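Local atomic coordinates of adenosine deaminase (Burkholderia ambifaria, PDB entry 4GXW), a protein that binds a zinc ion and, as a member of the adenosine and AMP deaminase family, probably deaminates a purine substrate by hydrolysis. Residues T213-G218 against L234-V239. Residues are numbered along the deposited sequence; the frame is centred on the assembly and turned at random.
With ZN (zinc ion), chain C.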
ATOM      1  N   THR A 213      11.663  -0.992  -9.344  1.00  7.47           N
ATOM      2  CA  THR A 213      10.774   0.148  -9.451  1.00  9.62           C
ATOM      3  C   THR A 213       9.314  -0.282  -9.501  1.00  7.42           C
ATOM      4  O   THR A 213       8.969  -1.362  -9.989  1.00  8.58           O
ATOM      5  CB  THR A 213      11.090   1.056 -10.687  1.00  8.34           C
ATOM      6  OG1 THR A 213      10.659   0.428 -11.890  1.00 10.74           O
ATOM      7  CG2 THR A 213      12.570   1.425 -10.802  1.00  9.19           C
ATOM      8  N   THR A 214       8.468   0.601  -9.003  1.00  6.81           N
ATOM      9  CA  THR A 214       7.023   0.444  -9.077  1.00  6.73           C
ATOM     10  C   THR A 214       6.432   1.821  -9.380  1.00  7.13           C
ATOM     11  O   THR A 214       7.153   2.823  -9.369  1.00  7.87           O
ATOM     12  CB  THR A 214       6.433  -0.170  -7.781  1.00  7.69           C
ATOM     13  OG1 THR A 214       5.035  -0.443  -7.967  1.00  8.22           O
ATOM     14  CG2 THR A 214       6.637   0.749  -6.585  1.00  8.88           C
ATOM     15  N   ALA A 215       5.141   1.884  -9.678  1.00  6.66           N
ATOM     16  CA  ALA A 215       4.502   3.166  -9.984  1.00  7.38           C
ATOM     17  C   ALA A 215       3.004   3.124  -9.768  1.00  7.73           C
ATOM     18  O   ALA A 215       2.351   2.167 -10.186  1.00  7.10           O
ATOM     19  CB  ALA A 215       4.789   3.576 -11.437  1.00  7.91           C
ATOM     20  N   HIS A 216       2.462   4.173  -9.146  1.00  7.36           N
ATOM     21  CA  HIS A 216       1.016   4.414  -9.148  1.00  7.58           C
ATOM     22  C   HIS A 216       0.619   4.782 -10.587  1.00  9.31           C
ATOM     23  O   HIS A 216       1.202   5.696 -11.197  1.00  8.63           O
ATOM     24  CB  HIS A 216       0.632   5.573  -8.208  1.00  9.14           C
ATOM     25  CG  HIS A 216       0.624   5.228  -6.745  1.00  8.93           C
ATOM     26  ND1 HIS A 216       1.703   4.661  -6.097  1.00  7.89           N
ATOM     27  CD2 HIS A 216      -0.331   5.401  -5.798  1.00  8.97           C
ATOM     28  CE1 HIS A 216       1.406   4.494  -4.816  1.00  9.44           C
ATOM     29  NE2 HIS A 216       0.177   4.935  -4.604  1.00  8.71           N
ATOM     30  N   ALA A 217      -0.372   4.082 -11.129  1.00  8.41           N
ATOM     31  CA  ALA A 217      -0.838   4.356 -12.492  1.00  7.70           C
ATOM     32  C   ALA A 217      -2.282   3.910 -12.649  1.00  8.54           C
ATOM     33  O   ALA A 217      -2.676   2.858 -12.132  1.00  9.53           O
ATOM     34  CB  ALA A 217       0.046   3.644 -13.513  1.00  8.84           C
ATOM     35  N   GLY A 218      -3.080   4.708 -13.352  1.00  8.60           N
ATOM     36  CA  GLY A 218      -4.470   4.356 -13.591  1.00  9.66           C
ATOM     37  C   GLY A 218      -5.392   4.566 -12.400  1.00  8.72           C
ATOM     38  O   GLY A 218      -6.460   3.937 -12.306  1.00 10.22           O
ATOM     39  N   LEU A 234       8.788   2.840 -18.490  1.00  8.98           N
ATOM     40  CA  LEU A 234       9.544   2.905 -17.243  1.00  9.36           C
ATOM     41  C   LEU A 234      10.090   1.533 -16.849  1.00 10.72           C
ATOM     42  O   LEU A 234      11.037   1.444 -16.065  1.00 11.09           O
ATOM     43  CB  LEU A 234       8.697   3.485 -16.108  1.00 10.62           C
ATOM     44  CG  LEU A 234       8.108   4.874 -16.350  1.00  9.83           C
ATOM     45  CD1 LEU A 234       7.430   5.342 -15.078  1.00 10.39           C
ATOM     46  CD2 LEU A 234       9.169   5.881 -16.805  1.00 11.03           C
ATOM     47  N   HIS A 235       9.481   0.472 -17.382  1.00  8.60           N
ATOM     48  CA  HIS A 235       9.882  -0.909 -17.098  1.00  9.30           C
ATOM     49  C   HIS A 235       9.716  -1.285 -15.629  1.00  8.26           C
ATOM     50  O   HIS A 235      10.567  -1.957 -15.060  1.00  8.91           O
ATOM     51  CB  HIS A 235      11.321  -1.192 -17.571  1.00 11.12           C
ATOM     52  CG  HIS A 235      11.544  -0.914 -19.026  1.00 14.12           C
ATOM     53  ND1 HIS A 235      10.868  -1.582 -20.025  1.00 19.13           N
ATOM     54  CD2 HIS A 235      12.359  -0.032 -19.654  1.00 14.38           C
ATOM     55  CE1 HIS A 235      11.259  -1.130 -21.203  1.00 19.74           C
ATOM     56  NE2 HIS A 235      12.168  -0.192 -21.005  1.00 18.99           N
ATOM     57  N   VAL A 236       8.608  -0.880 -15.020  1.00  8.51           N
ATOM     58  CA  VAL A 236       8.391  -1.183 -13.609  1.00  9.07           C
ATOM     59  C   VAL A 236       8.284  -2.684 -13.363  1.00  8.35           C
ATOM     60  O   VAL A 236       7.858  -3.459 -14.233  1.00  9.37           O
ATOM     61  CB  VAL A 236       7.145  -0.465 -13.022  1.00  8.27           C
ATOM     62  CG1 VAL A 236       7.323   1.042 -13.094  1.00  8.71           C
ATOM     63  CG2 VAL A 236       5.864  -0.894 -13.734  1.00 10.01           C
ATOM     64  N   ASP A 237       8.679  -3.081 -12.164  1.00  9.04           N
ATOM     65  CA  ASP A 237       8.589  -4.472 -11.751  1.00  7.93           C
ATOM     66  C   ASP A 237       7.196  -4.873 -11.308  1.00  9.67           C
ATOM     67  O   ASP A 237       6.825  -6.038 -11.407  1.00 11.57           O
ATOM     68  CB  ASP A 237       9.608  -4.750 -10.650  1.00  9.58           C
ATOM     69  CG  ASP A 237      11.012  -4.527 -11.120  1.00 10.02           C
ATOM     70  OD1 ASP A 237      11.505  -5.373 -11.905  1.00 13.94           O
ATOM     71  OD2 ASP A 237      11.625  -3.492 -10.773  1.00  9.79           O
ATOM     72  N   ARG A 238       6.442  -3.913 -10.792  1.00  8.63           N
ATOM     73  CA  ARG A 238       5.034  -4.136 -10.482  1.00  8.79           C
ATOM     74  C   ARG A 238       4.299  -2.811 -10.608  1.00  8.20           C
ATOM     75  O   ARG A 238       4.926  -1.772 -10.801  1.00  8.00           O
ATOM     76  CB  ARG A 238       4.830  -4.791  -9.104  1.00 11.18           C
ATOM     77  CG  ARG A 238       5.372  -3.979  -7.940  1.00  9.50           C
ATOM     78  CD  ARG A 238       5.143  -4.681  -6.587  1.00 11.06           C
ATOM     79  NE  ARG A 238       5.508  -3.782  -5.491  1.00  8.90           N
ATOM     80  CZ  ARG A 238       6.398  -4.036  -4.530  1.00  8.43           C
ATOM     81  NH1 ARG A 238       7.026  -5.201  -4.451  1.00  9.67           N
ATOM     82  NH2 ARG A 238       6.653  -3.113  -3.620  1.00  9.21           N
ATOM     83  N   VAL A 239       2.972  -2.865 -10.532  1.00  7.69           N
ATOM     84  CA  VAL A 239       2.127  -1.696 -10.713  1.00  7.45           C
ATOM     85  C   VAL A 239       1.276  -1.451  -9.478  1.00  7.57           C
ATOM     86  O   VAL A 239       0.732  -2.390  -8.902  1.00  7.87           O
ATOM     87  CB  VAL A 239       1.197  -1.883 -11.944  1.00  8.04           C
ATOM     88  CG1 VAL A 239       0.225  -0.730 -12.078  1.00  9.29           C
ATOM     89  CG2 VAL A 239       2.008  -2.023 -13.210  1.00 11.31           C
TER
HETATM   90 ZN    ZN C 401      -0.890   4.612  -2.644  0.72 10.58          ZN
HETATM   91  O   HOH W   1      12.229  -1.700 -12.836  1.00 12.38           O
HETATM   92  O   HOH W   2      -2.584   5.303  -3.372  1.00 13.73           O
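Thr213 and Asp237 grip each other at both backbone polar groups of the threonine. Thr213 N gives a nearly straight hydrogen bond (164°) to the anti lone pair of Asp237 OD2 at 2.9 Å, and Asp237 N returns one to Thr213 O at 2.8 Å. With CG anti to its own carbonyl carbon (chi1 -62°), Asp237 brings the carboxylate back to the strand. A water completes the junction: it accepts from Thr213 OG1 and donates to both Asp237 OD2 and His235 O. Thr213 OG1 also lies against Val236, 3.6 Å from its CG1, the two side chains set roughly perpendicular; that methyl reaches on to Ala215 CB at 3.9 Å.

Further along, Thr214 CA makes a CH···O contact with Arg238 O (3.5 Å, 145° at the hydrogen). Thr214 OG1 touches Arg238 CG at 3.6 Å and is hydrogen-bonded to Asp240, while the extended arginine ends in a salt bridge with Glu114 and a cation-pi contact with Trp340.

On the same strand His216 binds zinc through NE2 (2.3 Å), the site being completed by His35, His37, Asp301 and a water. This is a beta-alpha-beta unit of the family's TIM barrel: strand 212-217 lies between parallel strands 184-188 and 238-239, with helix 224-232 as the crossover, touching Ala217 and Val239, and helix 200-208 meeting Thr213 and Ala215.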